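PDB 1DYS: endoglucanase from Humicola insolens, which hydrolyses internal beta-1,4-glucosidic bonds of cellulose, as a family 6 glycoside hydrolase active in the breakdown of plant biomass. Local coordinates for residues 86-91 with 135-140; 139-144 with 177-182. One frame throughout, in Å; residues are numbered along the deposited sequence.

Contact 1 (86-91 with 135-140)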
loop_
_atom_site.group_PDB
_atom_site.type_symbol
_atom_site.label_atom_id
_atom_site.label_comp_id
_atom_site.label_asym_id
_atom_site.label_seq_id
_atom_site.Cartn_x
_atom_site.Cartn_y
_atom_site.Cartn_z
ATOM N N TYR A 86 8.844 -11.125 -1.468
ATOM C CA TYR A 86 7.893 -10.787 -0.408
ATOM C C TYR A 86 6.492 -10.529 -0.947
ATOM O O TYR A 86 6.134 -9.371 -1.119
ATOM C CB TYR A 86 8.430 -9.549 0.339
ATOM C CG TYR A 86 7.660 -8.964 1.470
ATOM C CD1 TYR A 86 7.200 -9.719 2.545
ATOM C CD2 TYR A 86 7.358 -7.593 1.514
ATOM C CE1 TYR A 86 6.520 -9.172 3.632
ATOM C CE2 TYR A 86 6.666 -7.030 2.558
ATOM C CZ TYR A 86 6.242 -7.816 3.618
ATOM O OH TYR A 86 5.553 -7.221 4.657
ATOM N N ASN A 87 5.771 -11.608 -1.229
ATOM C CA ASN A 87 4.365 -11.408 -1.685
ATOM C C ASN A 87 3.486 -12.558 -1.259
ATOM O O ASN A 87 2.500 -12.928 -1.952
ATOM C CB ASN A 87 4.379 -11.193 -3.193
ATOM C CG ASN A 87 3.098 -10.498 -3.671
ATOM O OD1 ASN A 87 2.367 -9.888 -2.893
ATOM N ND2 ASN A 87 2.841 -10.600 -4.962
ATOM N N LEU A 88 3.750 -13.131 -0.084
ATOM C CA LEU A 88 2.948 -14.273 0.374
ATOM C C LEU A 88 1.476 -13.967 0.470
ATOM O O LEU A 88 1.002 -12.884 0.852
ATOM C CB LEU A 88 3.438 -14.592 1.820
ATOM C CG LEU A 88 3.166 -15.995 2.365
ATOM C CD1 LEU A 88 3.919 -17.038 1.547
ATOM C CD2 LEU A 88 3.576 -16.055 3.837
ATOM N N PRO A 89 0.656 -14.935 0.093
ATOM C CA PRO A 89 -0.782 -14.760 0.276
ATOM C C PRO A 89 -1.055 -14.656 1.767
ATOM O O PRO A 89 -0.451 -15.339 2.627
ATOM C CB PRO A 89 -1.466 -16.008 -0.320
ATOM C CG PRO A 89 -0.353 -16.596 -1.114
ATOM C CD PRO A 89 0.988 -16.223 -0.493
ATOM N N ASP A 90 -1.911 -13.724 2.166
ATOM C CA ASP A 90 -2.244 -13.436 3.552
ATOM C C ASP A 90 -1.004 -13.037 4.357
ATOM O O ASP A 90 -0.802 -13.400 5.533
ATOM C CB ASP A 90 -2.925 -14.635 4.236
ATOM C CG ASP A 90 -4.348 -14.829 3.730
ATOM O OD1 ASP A 90 -4.734 -14.101 2.786
ATOM O OD2 ASP A 90 -5.051 -15.718 4.274
ATOM N N ARG A 91 -0.140 -12.309 3.671
ATOM C CA ARG A 91 1.114 -11.763 4.178
ATOM C C ARG A 91 0.961 -11.084 5.527
ATOM O O ARG A 91 -0.052 -10.433 5.784
ATOM C CB ARG A 91 1.577 -10.688 3.171
ATOM C CG ARG A 91 3.095 -10.492 3.147
ATOM C CD ARG A 91 3.523 -9.704 1.916
ATOM N NE ARG A 91 3.111 -8.281 2.008
ATOM C CZ ARG A 91 3.447 -7.427 1.042
ATOM N NH1 ARG A 91 4.150 -7.720 -0.054
ATOM N NH2 ARG A 91 3.006 -6.151 1.203
ATOM N N ILE A 135 16.249 -13.156 -0.120
ATOM C CA ILE A 135 15.644 -13.272 1.161
ATOM C C ILE A 135 14.190 -13.680 0.914
ATOM O O ILE A 135 13.467 -13.026 0.170
ATOM C CB ILE A 135 15.745 -11.987 1.986
ATOM C CG1 ILE A 135 17.209 -11.872 2.433
ATOM C CG2 ILE A 135 14.744 -12.014 3.136
ATOM C CD1 ILE A 135 17.479 -10.646 3.308
ATOM N N LEU A 136 13.854 -14.790 1.567
ATOM C CA LEU A 136 12.519 -15.292 1.351
ATOM C C LEU A 136 11.567 -14.932 2.484
ATOM O O LEU A 136 11.613 -15.367 3.617
ATOM C CB LEU A 136 12.483 -16.817 1.238
ATOM C CG LEU A 136 13.379 -17.412 0.156
ATOM C CD1 LEU A 136 13.605 -18.874 0.494
ATOM C CD2 LEU A 136 12.741 -17.203 -1.209
ATOM N N GLU A 137 10.547 -14.183 2.089
ATOM C CA GLU A 137 9.379 -13.809 2.847
ATOM C C GLU A 137 9.569 -13.414 4.296
ATOM O O GLU A 137 9.306 -14.113 5.300
ATOM C CB GLU A 137 8.368 -14.988 2.780
ATOM C CG GLU A 137 7.850 -15.280 1.372
ATOM C CD GLU A 137 6.949 -14.170 0.791
ATOM O OE1 GLU A 137 6.522 -13.286 1.553
ATOM O OE2 GLU A 137 6.630 -14.284 -0.393
ATOM N N PRO A 138 10.052 -12.207 4.497
ATOM C CA PRO A 138 10.262 -11.588 5.795
ATOM C C PRO A 138 9.049 -11.792 6.700
ATOM O O PRO A 138 7.879 -11.659 6.378
ATOM C CB PRO A 138 10.489 -10.100 5.516
ATOM C CG PRO A 138 11.113 -10.176 4.129
ATOM C CD PRO A 138 10.387 -11.285 3.380
ATOM N N ASP A 139 9.329 -12.197 7.933
ATOM C CA ASP A 139 8.469 -12.462 9.050
ATOM C C ASP A 139 7.499 -13.621 8.849
ATOM O O ASP A 139 6.671 -13.791 9.733
ATOM C CB ASP A 139 7.683 -11.216 9.529
ATOM C CG ASP A 139 8.645 -10.191 10.084
ATOM O OD1 ASP A 139 9.728 -10.640 10.573
ATOM O OD2 ASP A 139 8.347 -8.974 10.088
ATOM N N ALA A 140 7.509 -14.337 7.717
ATOM C CA ALA A 140 6.493 -15.391 7.533
ATOM C C ALA A 140 6.664 -16.451 8.622
ATOM O O ALA A 140 5.679 -16.846 9.199
ATOM C CB ALA A 140 6.588 -16.023 6.147
#
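Glu137 reaches across to the backbone of Asn87 and Leu88, presenting its carboxylate to two successive N-H groups. Its chain folds at the CB-CG bond (chi2 -68°), which turns the carboxylate back toward the 86-91 loop. Asn87 N lies 2.9 Å from Glu137 OE2, a fairly straight bond on the syn side of that oxygen, though out of the carboxylate plane by 23°. Leu88 N makes a weak hydrogen bond to Glu137 OE1 at 3.2 Å. Tyr112 OH also bonds to OE2, so loop and helix both hold this buried carboxylate.

Tyr86 meets the other segment obliquely: its CD1 is 3.6 Å from Pro138 CD. Tyr86 CE2 lies 3.5 Å above the guanidinium plane of Arg91, over its centre, while Arg91 CD sits over one ring face near the rim. The phenol OH bonds to Asp92, a likely proton donor. Leu88 sets CD2 against Ala140 CB at 3.8 Å.

The contact joins loops at the C-terminal ends of adjacent parallel strands, 79-85 and 132-136, in the distorted barrel of family 6, beside the catalytic site; Glu137 to Ala140 form a type II turn. Helix 108-126 contributes Tyr112 and Tyr116, while Gln159 and Ala162 of helix 150-169 pack on Leu88.

Contact 2 (139-144 with 177-182)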
loop_
_atom_site.group_PDB
_atom_site.type_symbol
_atom_site.label_atom_id
_atom_site.label_comp_id
_atom_site.label_asym_id
_atom_site.label_seq_id
_atom_site.Cartn_x
_atom_site.Cartn_y
_atom_site.Cartn_z
ATOM N N ASP A 139 9.329 -12.197 7.933
ATOM C CA ASP A 139 8.469 -12.462 9.050
ATOM C C ASP A 139 7.499 -13.621 8.849
ATOM O O ASP A 139 6.671 -13.791 9.733
ATOM C CB ASP A 139 7.683 -11.216 9.529
ATOM C CG ASP A 139 8.645 -10.191 10.084
ATOM O OD1 ASP A 139 9.728 -10.640 10.573
ATOM O OD2 ASP A 139 8.347 -8.974 10.088
ATOM N N ALA A 140 7.509 -14.337 7.717
ATOM C CA ALA A 140 6.493 -15.391 7.533
ATOM C C ALA A 140 6.664 -16.451 8.622
ATOM O O ALA A 140 5.679 -16.846 9.199
ATOM C CB ALA A 140 6.588 -16.023 6.147
ATOM N N ILE A 141 7.886 -16.932 8.801
ATOM C CA ILE A 141 8.068 -17.961 9.869
ATOM C C ILE A 141 7.719 -17.468 11.238
ATOM O O ILE A 141 7.123 -18.192 12.060
ATOM C CB ILE A 141 9.493 -18.490 9.733
ATOM C CG1 ILE A 141 9.556 -19.319 8.444
ATOM C CG2 ILE A 141 9.891 -19.367 10.928
ATOM C CD1 ILE A 141 10.959 -19.789 8.139
ATOM N N GLY A 142 7.978 -16.200 11.563
ATOM C CA GLY A 142 7.578 -15.619 12.844
ATOM C C GLY A 142 6.065 -15.768 13.016
ATOM O O GLY A 142 5.592 -16.251 14.037
ATOM N N ASN A 143 5.306 -15.350 12.014
ATOM C CA ASN A 143 3.845 -15.421 12.042
ATOM C C ASN A 143 3.365 -16.865 12.133
ATOM O O ASN A 143 2.318 -17.120 12.754
ATOM C CB ASN A 143 3.339 -14.676 10.810
ATOM C CG ASN A 143 3.250 -13.172 10.926
ATOM O OD1 ASN A 143 2.314 -12.691 11.551
ATOM N ND2 ASN A 143 4.203 -12.485 10.312
ATOM N N MET A 144 4.088 -17.817 11.553
ATOM C CA MET A 144 3.746 -19.226 11.644
ATOM C C MET A 144 3.998 -19.818 13.030
ATOM O O MET A 144 3.124 -20.570 13.507
ATOM C CB MET A 144 4.558 -20.053 10.653
ATOM C CG MET A 144 3.831 -20.535 9.417
ATOM S SD MET A 144 5.070 -20.872 8.155
ATOM C CE MET A 144 4.995 -19.362 7.194
ATOM N N LEU A 177 19.673 -18.847 -1.383
ATOM C CA LEU A 177 18.436 -18.567 -0.655
ATOM C C LEU A 177 18.643 -18.439 0.825
ATOM O O LEU A 177 19.256 -19.280 1.470
ATOM C CB LEU A 177 17.426 -19.674 -0.976
ATOM C CG LEU A 177 17.080 -19.852 -2.459
ATOM C CD1 LEU A 177 16.147 -21.047 -2.643
ATOM C CD2 LEU A 177 16.448 -18.593 -3.035
ATOM N N TYR A 178 18.069 -17.364 1.400
ATOM C CA TYR A 178 18.111 -17.121 2.828
ATOM C C TYR A 178 16.677 -16.982 3.299
ATOM O O TYR A 178 15.966 -16.026 2.950
ATOM C CB TYR A 178 18.938 -15.856 3.115
ATOM C CG TYR A 178 20.434 -15.995 2.823
ATOM C CD1 TYR A 178 21.272 -16.492 3.826
ATOM C CD2 TYR A 178 20.967 -15.655 1.607
ATOM C CE1 TYR A 178 22.640 -16.603 3.600
ATOM C CE2 TYR A 178 22.321 -15.789 1.349
ATOM C CZ TYR A 178 23.135 -16.265 2.349
ATOM O OH TYR A 178 24.471 -16.356 2.048
ATOM N N LEU A 179 16.173 -17.934 4.062
ATOM C CA LEU A 179 14.803 -17.958 4.575
ATOM C C LEU A 179 14.696 -17.106 5.821
ATOM O O LEU A 179 15.447 -17.261 6.794
ATOM C CB LEU A 179 14.402 -19.433 4.788
ATOM C CG LEU A 179 13.034 -19.729 5.359
ATOM C CD1 LEU A 179 11.938 -19.197 4.432
ATOM C CD2 LEU A 179 12.873 -21.247 5.552
ATOM N N ASP A 180 13.756 -16.142 5.781
ATOM C CA ASP A 180 13.719 -15.165 6.877
ATOM C C ASP A 180 13.270 -15.768 8.177
ATOM O O ASP A 180 12.347 -16.576 8.167
ATOM C CB ASP A 180 12.806 -13.972 6.460
ATOM C CG ASP A 180 13.004 -12.952 7.574
ATOM O OD1 ASP A 180 14.035 -12.320 7.556
ATOM O OD2 ASP A 180 12.153 -12.845 8.460
ATOM N N VAL A 181 13.981 -15.479 9.279
ATOM C CA VAL A 181 13.571 -15.926 10.596
ATOM C C VAL A 181 13.433 -14.740 11.554
ATOM O O VAL A 181 13.674 -14.808 12.764
ATOM C CB VAL A 181 14.477 -17.036 11.173
ATOM C CG1 VAL A 181 14.494 -18.237 10.251
ATOM C CG2 VAL A 181 15.928 -16.543 11.228
ATOM N N ALA A 182 12.759 -13.668 11.105
ATOM C CA ALA A 182 12.356 -12.538 11.947
ATOM C C ALA A 182 13.527 -11.888 12.653
ATOM O O ALA A 182 14.460 -11.442 12.006
ATOM C CB ALA A 182 11.281 -13.037 12.919
HETATM O O HOH W 1 9.913 -16.294 6.868
HETATM O O HOH W 2 10.124 -14.911 9.710
#
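Asp180 sends its side chain from the end of strand 175-180 toward the backbone at Asp139, with CG anti to its own N (chi1 -172°). Asp180 CB is 4.2 Å from Asp139 N, and CG is nearer. At the tip, Asp180 OD2 accepts from Asp139 N at 2.9 Å, with a nearly straight N-H...O angle of 173°. Ala182 N bonds to the same Asp180 OD2 at 2.8 Å, closing an Asx turn; the two donors come from opposite faces, well out of the carboxylate plane. Water 2 accepts from Gly142 N at 3.1 Å and lies 3.2 Å from Asp180 OD2. The second oxygen, OD1, bonds to Ser217 OG. Bonds at both oxygens should restrict rotation, and that to Asp139 N is consistent with a second-shell role in placing this likely proton donor.

Next to this polar link, Ile141 crosses Leu179 at about a right angle, its CD1 a tight 3.5 Å from Leu179 CG. Water 1 accepts from Ile141 N at 2.9 Å and also lies 2.8 Å from Asp180 O.

Thus the first turn of helix 140-146 meets the C-terminal end of a central strand. Ile141 also packs on Val200 and Ile203 of helix 190-207, and Ala140 on Ile163 of helix 150-169.

Overall arrangement
Contacts 1 and 2 share Asp139 and Ala140, and their centres are about 8 Å apart. Strands 132-136 and 175-180 are neighbours in the parallel sheet, joined by probable hydrogen bonds from Leu136 N to Tyr178 O (2.8 Å) and from Asp180 N to Leu136 O (3.1 Å). The turn 137-140 touches the 86-91 loop in contact 1, and its last two residues belong to contact 2 as well; Asp180 OD2 packs 3.5 Å from Pro138 CA. Together the contacts frame the active site at the C-terminal ends of the strands: the side chain of Asp139 comes within about 4 Å, between nearest atoms, of those of Asp92, like it a likely proton donor, and Trp186, a likely substrate-binding residue.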